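Local coordinates for protein tRNA (uracil(54)-C(5))-methyltransferase (Pyrococcus abyssi, PDB 2JJQ) that methylates carbon 5 of uridine 54 in tRNA, using S-adenosyl-L-methionine as the methyl donor, at residues K172-I175 and K179-V182; E189-Y194 and G215-P220. All coordinates share one frame; numbering follows the deposited sequence.

Interaction 1 (K172-I175 and K179-V182); sequences KEFI and KISV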
loop_
_atom_site.group_PDB
_atom_site.type_symbol
_atom_site.label_atom_id
_atom_site.label_comp_id
_atom_site.label_asym_id
_atom_site.label_seq_id
_atom_site.Cartn_x
_atom_site.Cartn_y
_atom_site.Cartn_z
ATOM N N LYS A 172 26.073 -0.554 -0.395
ATOM C CA LYS A 172 27.194 -0.638 0.554
ATOM C C LYS A 172 28.521 -0.276 -0.148
ATOM O O LYS A 172 29.334 0.472 0.387
ATOM C CB LYS A 172 27.231 -2.042 1.190
ATOM C CG LYS A 172 26.140 -2.196 2.242
ATOM C CD LYS A 172 26.092 -3.611 2.705
ATOM C CE LYS A 172 25.122 -3.770 3.816
ATOM N NZ LYS A 172 24.804 -5.226 4.022
ATOM N N GLU A 173 28.698 -0.755 -1.379
ATOM C CA GLU A 173 29.909 -0.415 -2.167
ATOM C C GLU A 173 30.030 1.065 -2.469
ATOM O O GLU A 173 31.108 1.657 -2.311
ATOM C CB GLU A 173 29.901 -1.147 -3.486
ATOM C CG GLU A 173 30.193 -2.620 -3.403
ATOM C CD GLU A 173 29.787 -3.316 -4.706
ATOM O OE1 GLU A 173 29.583 -2.609 -5.725
ATOM O OE2 GLU A 173 29.648 -4.563 -4.711
ATOM N N PHE A 174 28.906 1.661 -2.895
ATOM C CA PHE A 174 28.750 3.096 -3.149
ATOM C C PHE A 174 29.132 3.917 -1.914
ATOM O O PHE A 174 29.940 4.861 -1.996
ATOM C CB PHE A 174 27.264 3.369 -3.521
ATOM C CG PHE A 174 26.967 4.761 -4.025
ATOM C CD1 PHE A 174 27.826 5.424 -4.911
ATOM C CD2 PHE A 174 25.743 5.380 -3.685
ATOM C CE1 PHE A 174 27.532 6.703 -5.378
ATOM C CE2 PHE A 174 25.429 6.649 -4.152
ATOM C CZ PHE A 174 26.331 7.340 -5.007
ATOM N N ILE A 175 28.538 3.560 -0.784
ATOM C CA ILE A 175 28.765 4.266 0.433
ATOM C C ILE A 175 30.246 4.090 0.788
ATOM O O ILE A 175 30.910 5.021 1.214
ATOM C CB ILE A 175 27.914 3.676 1.588
ATOM C CG1 ILE A 175 26.454 4.150 1.457
ATOM C CG2 ILE A 175 28.405 4.225 2.930
ATOM C CD1 ILE A 175 25.477 3.392 2.335
ATOM N N LYS A 179 32.756 7.084 0.194
ATOM C CA LYS A 179 32.808 7.608 1.582
ATOM C C LYS A 179 31.620 8.533 1.827
ATOM O O LYS A 179 31.749 9.732 2.143
ATOM C CB LYS A 179 34.164 8.285 1.851
ATOM C CG LYS A 179 35.346 7.304 1.693
ATOM C CD LYS A 179 35.201 6.065 2.656
ATOM C CE LYS A 179 36.358 5.055 2.490
ATOM N NZ LYS A 179 35.987 3.648 2.857
ATOM N N ILE A 180 30.430 7.976 1.624
ATOM C CA ILE A 180 29.234 8.792 1.755
ATOM C C ILE A 180 28.760 8.876 3.213
ATOM O O ILE A 180 28.596 7.852 3.878
ATOM C CB ILE A 180 28.093 8.202 0.897
ATOM C CG1 ILE A 180 28.579 8.001 -0.547
ATOM C CG2 ILE A 180 26.859 9.087 1.004
ATOM C CD1 ILE A 180 27.462 7.510 -1.506
ATOM N N SER A 181 28.478 10.087 3.660
ATOM C CA SER A 181 27.978 10.355 5.010
ATOM C C SER A 181 26.549 9.810 5.140
ATOM O O SER A 181 25.723 10.030 4.272
ATOM C CB SER A 181 28.047 11.882 5.277
ATOM O OG SER A 181 26.903 12.423 5.900
ATOM N N VAL A 182 26.281 9.031 6.177
ATOM C CA VAL A 182 24.940 8.443 6.336
ATOM C C VAL A 182 24.229 8.927 7.619
ATOM O O VAL A 182 24.771 9.702 8.406
ATOM C CB VAL A 182 24.935 6.895 6.246
ATOM C CG1 VAL A 182 25.451 6.405 4.889
ATOM C CG2 VAL A 182 25.717 6.262 7.435
#
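Ile175 and Ile180 close a Schellman motif at the C-terminal end of helix 162-178. The evidence begins at Lys179, where the chain leaves helical geometry with a positive phi of 50°. This residue turns its CB away from the helix, and its NZ is hydrogen-bonded back to the carbonyl of Glu176, within the last turn.

The next residue supplies the diagnostic bond. Ile180 N reaches five residues back to Ile175 O at 3.0 Å, nearly straight at 158°; the donor lies in the carbonyl plane, on a lone pair. The apolar contact that commonly accompanies this motif is present too, with Ile175 CG1 lying 4.4 Å from Ile180 CB. Ile180 CG1 lies 3.7 Å from Phe174 O, and an extended chi2 carries CD1 on over the ring. The methyl at its end then settles over the middle of the Phe174 ring, 3.5 Å from Ile180 CD1 to the ring centroid, a CH-pi contact on one face. A chi1 of -171° sets CG of Phe174 opposite the backbone N and beside the carbonyl carbon, and the end of the ring comes nearer the 179-182 segment; the ring also meets that of Tyr223.

Ser181 points its CB away from the helix. Val182 then returns toward the helix, crossing the Ile175 side chain at about a right angle, and Ile135 of strand 130-136 touches both residues. The apolar row finishes where Val182 CG1 meets Ile175 CD1 at 3.9 Å.

Interaction 2 (E189-Y194 and G215-P220); sequences EGFLRY and GNLPDP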
loop_
_atom_site.group_PDB
_atom_site.type_symbol
_atom_site.label_atom_id
_atom_site.label_comp_id
_atom_site.label_asym_id
_atom_site.label_seq_id
_atom_site.Cartn_x
_atom_site.Cartn_y
_atom_site.Cartn_z
ATOM N N GLU A 189 21.886 13.773 12.017
ATOM C CA GLU A 189 22.847 14.373 11.132
ATOM C C GLU A 189 23.259 13.332 10.111
ATOM O O GLU A 189 23.109 12.132 10.341
ATOM C CB GLU A 189 24.054 14.830 11.930
ATOM C CG GLU A 189 23.694 15.980 12.892
ATOM C CD GLU A 189 24.843 16.407 13.818
ATOM O OE1 GLU A 189 25.925 15.762 13.810
ATOM O OE2 GLU A 189 24.641 17.401 14.564
ATOM N N GLY A 190 23.823 13.791 9.002
ATOM C CA GLY A 190 24.269 12.867 7.964
ATOM C C GLY A 190 23.525 13.104 6.661
ATOM O O GLY A 190 22.373 13.587 6.672
ATOM N N PHE A 191 24.187 12.780 5.541
ATOM C CA PHE A 191 23.712 13.215 4.228
ATOM C C PHE A 191 22.682 12.225 3.696
ATOM O O PHE A 191 21.552 12.610 3.416
ATOM C CB PHE A 191 24.901 13.342 3.260
ATOM C CG PHE A 191 24.511 13.563 1.814
ATOM C CD1 PHE A 191 23.880 14.739 1.428
ATOM C CD2 PHE A 191 24.834 12.602 0.847
ATOM C CE1 PHE A 191 23.540 14.947 0.096
ATOM C CE2 PHE A 191 24.500 12.791 -0.490
ATOM C CZ PHE A 191 23.858 13.943 -0.866
ATOM N N LEU A 192 23.060 10.962 3.575
ATOM C CA LEU A 192 22.163 9.987 2.967
ATOM C C LEU A 192 21.123 9.462 3.995
ATOM O O LEU A 192 21.496 8.997 5.066
ATOM C CB LEU A 192 23.018 8.844 2.360
ATOM C CG LEU A 192 22.370 7.714 1.585
ATOM C CD1 LEU A 192 21.437 8.301 0.499
ATOM C CD2 LEU A 192 23.493 6.843 0.961
ATOM N N ARG A 193 19.829 9.526 3.671
ATOM C CA ARG A 193 18.778 9.121 4.636
ATOM C C ARG A 193 18.042 7.822 4.222
ATOM O O ARG A 193 17.906 6.912 5.042
ATOM C CB ARG A 193 17.779 10.260 4.860
ATOM C CG ARG A 193 18.423 11.577 5.322
ATOM C CD ARG A 193 19.159 11.337 6.674
ATOM N NE ARG A 193 19.920 12.472 7.208
ATOM C CZ ARG A 193 19.435 13.327 8.106
ATOM N NH1 ARG A 193 18.185 13.190 8.502
ATOM N NH2 ARG A 193 20.182 14.326 8.570
ATOM N N TYR A 194 17.553 7.743 2.976
ATOM C CA TYR A 194 16.797 6.576 2.512
ATOM C C TYR A 194 17.234 6.169 1.120
ATOM O O TYR A 194 17.587 7.043 0.296
ATOM C CB TYR A 194 15.262 6.876 2.432
ATOM C CG TYR A 194 14.592 7.053 3.779
ATOM C CD1 TYR A 194 14.118 5.962 4.485
ATOM C CD2 TYR A 194 14.437 8.318 4.323
ATOM C CE1 TYR A 194 13.533 6.121 5.723
ATOM C CE2 TYR A 194 13.825 8.502 5.594
ATOM C CZ TYR A 194 13.380 7.381 6.276
ATOM O OH TYR A 194 12.792 7.516 7.519
ATOM N N GLY A 215 23.476 18.756 0.008
ATOM C CA GLY A 215 24.737 18.085 -0.172
ATOM C C GLY A 215 24.953 17.825 -1.646
ATOM O O GLY A 215 24.250 18.368 -2.492
ATOM N N ASN A 216 25.910 16.968 -1.935
ATOM C CA ASN A 216 26.279 16.624 -3.296
ATOM C C ASN A 216 26.425 15.114 -3.406
ATOM O O ASN A 216 27.344 14.513 -2.844
ATOM C CB ASN A 216 27.613 17.337 -3.613
ATOM C CG ASN A 216 27.531 18.863 -3.389
ATOM O OD1 ASN A 216 28.072 19.410 -2.402
ATOM N ND2 ASN A 216 26.828 19.548 -4.286
ATOM N N LEU A 217 25.509 14.472 -4.116
ATOM C CA LEU A 217 25.563 13.030 -4.221
ATOM C C LEU A 217 26.642 12.667 -5.257
ATOM O O LEU A 217 26.585 13.152 -6.397
ATOM C CB LEU A 217 24.197 12.509 -4.717
ATOM C CG LEU A 217 24.083 10.986 -4.729
ATOM C CD1 LEU A 217 24.056 10.391 -3.305
ATOM C CD2 LEU A 217 22.841 10.544 -5.559
ATOM N N PRO A 218 27.621 11.846 -4.861
ATOM C CA PRO A 218 28.567 11.270 -5.814
ATOM C C PRO A 218 27.830 10.581 -6.985
ATOM O O PRO A 218 26.756 10.009 -6.796
ATOM C CB PRO A 218 29.302 10.228 -4.981
ATOM C CG PRO A 218 29.253 10.813 -3.546
ATOM C CD PRO A 218 27.851 11.367 -3.485
ATOM N N ASP A 219 28.413 10.651 -8.184
ATOM C CA ASP A 219 27.873 9.979 -9.364
ATOM C C ASP A 219 27.536 8.536 -9.032
ATOM O O ASP A 219 28.412 7.773 -8.682
ATOM C CB ASP A 219 28.919 10.031 -10.467
ATOM C CG ASP A 219 28.428 9.440 -11.751
ATOM O OD1 ASP A 219 27.278 8.950 -11.813
ATOM O OD2 ASP A 219 29.221 9.466 -12.716
ATOM N N PRO A 220 26.233 8.150 -9.106
ATOM C CA PRO A 220 25.837 6.800 -8.738
ATOM C C PRO A 220 25.890 5.809 -9.913
ATOM O O PRO A 220 25.783 4.637 -9.722
ATOM C CB PRO A 220 24.372 6.999 -8.278
ATOM C CG PRO A 220 23.878 8.138 -9.128
ATOM C CD PRO A 220 25.066 9.034 -9.373
#
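With chi1 at 170°, Phe191 turns its ring away from its own backbone nitrogen and out to the chain at Gly215-Leu217; Leu217, whose chi1 is -174°, brings its CD1 back to meet it. The two side chains cross at about a right angle, and Phe191 CE2 lies 3.7 Å from Leu217 CD1.

The outer end of the ring rests on backbone. Phe191 CE1 comes to 3.4 Å from Gly215 CA, a closeness possible because the glycine has no side chain on the flank the phenyl occupies. Phe191 CZ lies 3.7 Å from Leu217 N, and the ring meets Gly215, Asn216 and Leu217 at an oblique angle.

Just before the phenylalanine, the guanidinium of Arg193 grips Gly190 O side-on with two nitrogens. Arg193 NE is the shorter bond, 2.7 Å to Gly190 O, yet it sits above the carbonyl plane. Arg193 NH2, 3.0 Å from the same Gly190 O, lies on a lone pair. Together the two bonds fix the guanidinium against the carbonyl that precedes Phe191, and the guanidinium also makes a cation-pi contact with Trp183.

Arg193 and Tyr194 both face Val211, forming a classic beta bulge where strand 192-199 starts beside strand 206-212. Trp231 of strand 228-233 touches both Phe191 and Leu217, while Pro218 and Pro220 pack on Phe174 of helix 162-178.

In the fold
Interactions 1 and 2 have centres 8 Å apart and follow one another along the chain, the helix end of interaction 1 leading into the strand of interaction 2. Ser181 joins them directly as acceptor: its OG is 2.8 Å from the donor Phe191 N, and its O is 2.9 Å from Leu192 N, both hydrogen bonds. A second junction is pure packing, Phe174 CZ lying 3.2 Å from Pro218 O. Leu192, between the two, touches Ile175 and Ile180. Both contacts lie towards the periphery, their centres about 29 and 27 Å from the centre of the chain, and away from the S-adenosyl-L-homocysteine pocket and the predicted catalytic residues Cys387 and Glu419.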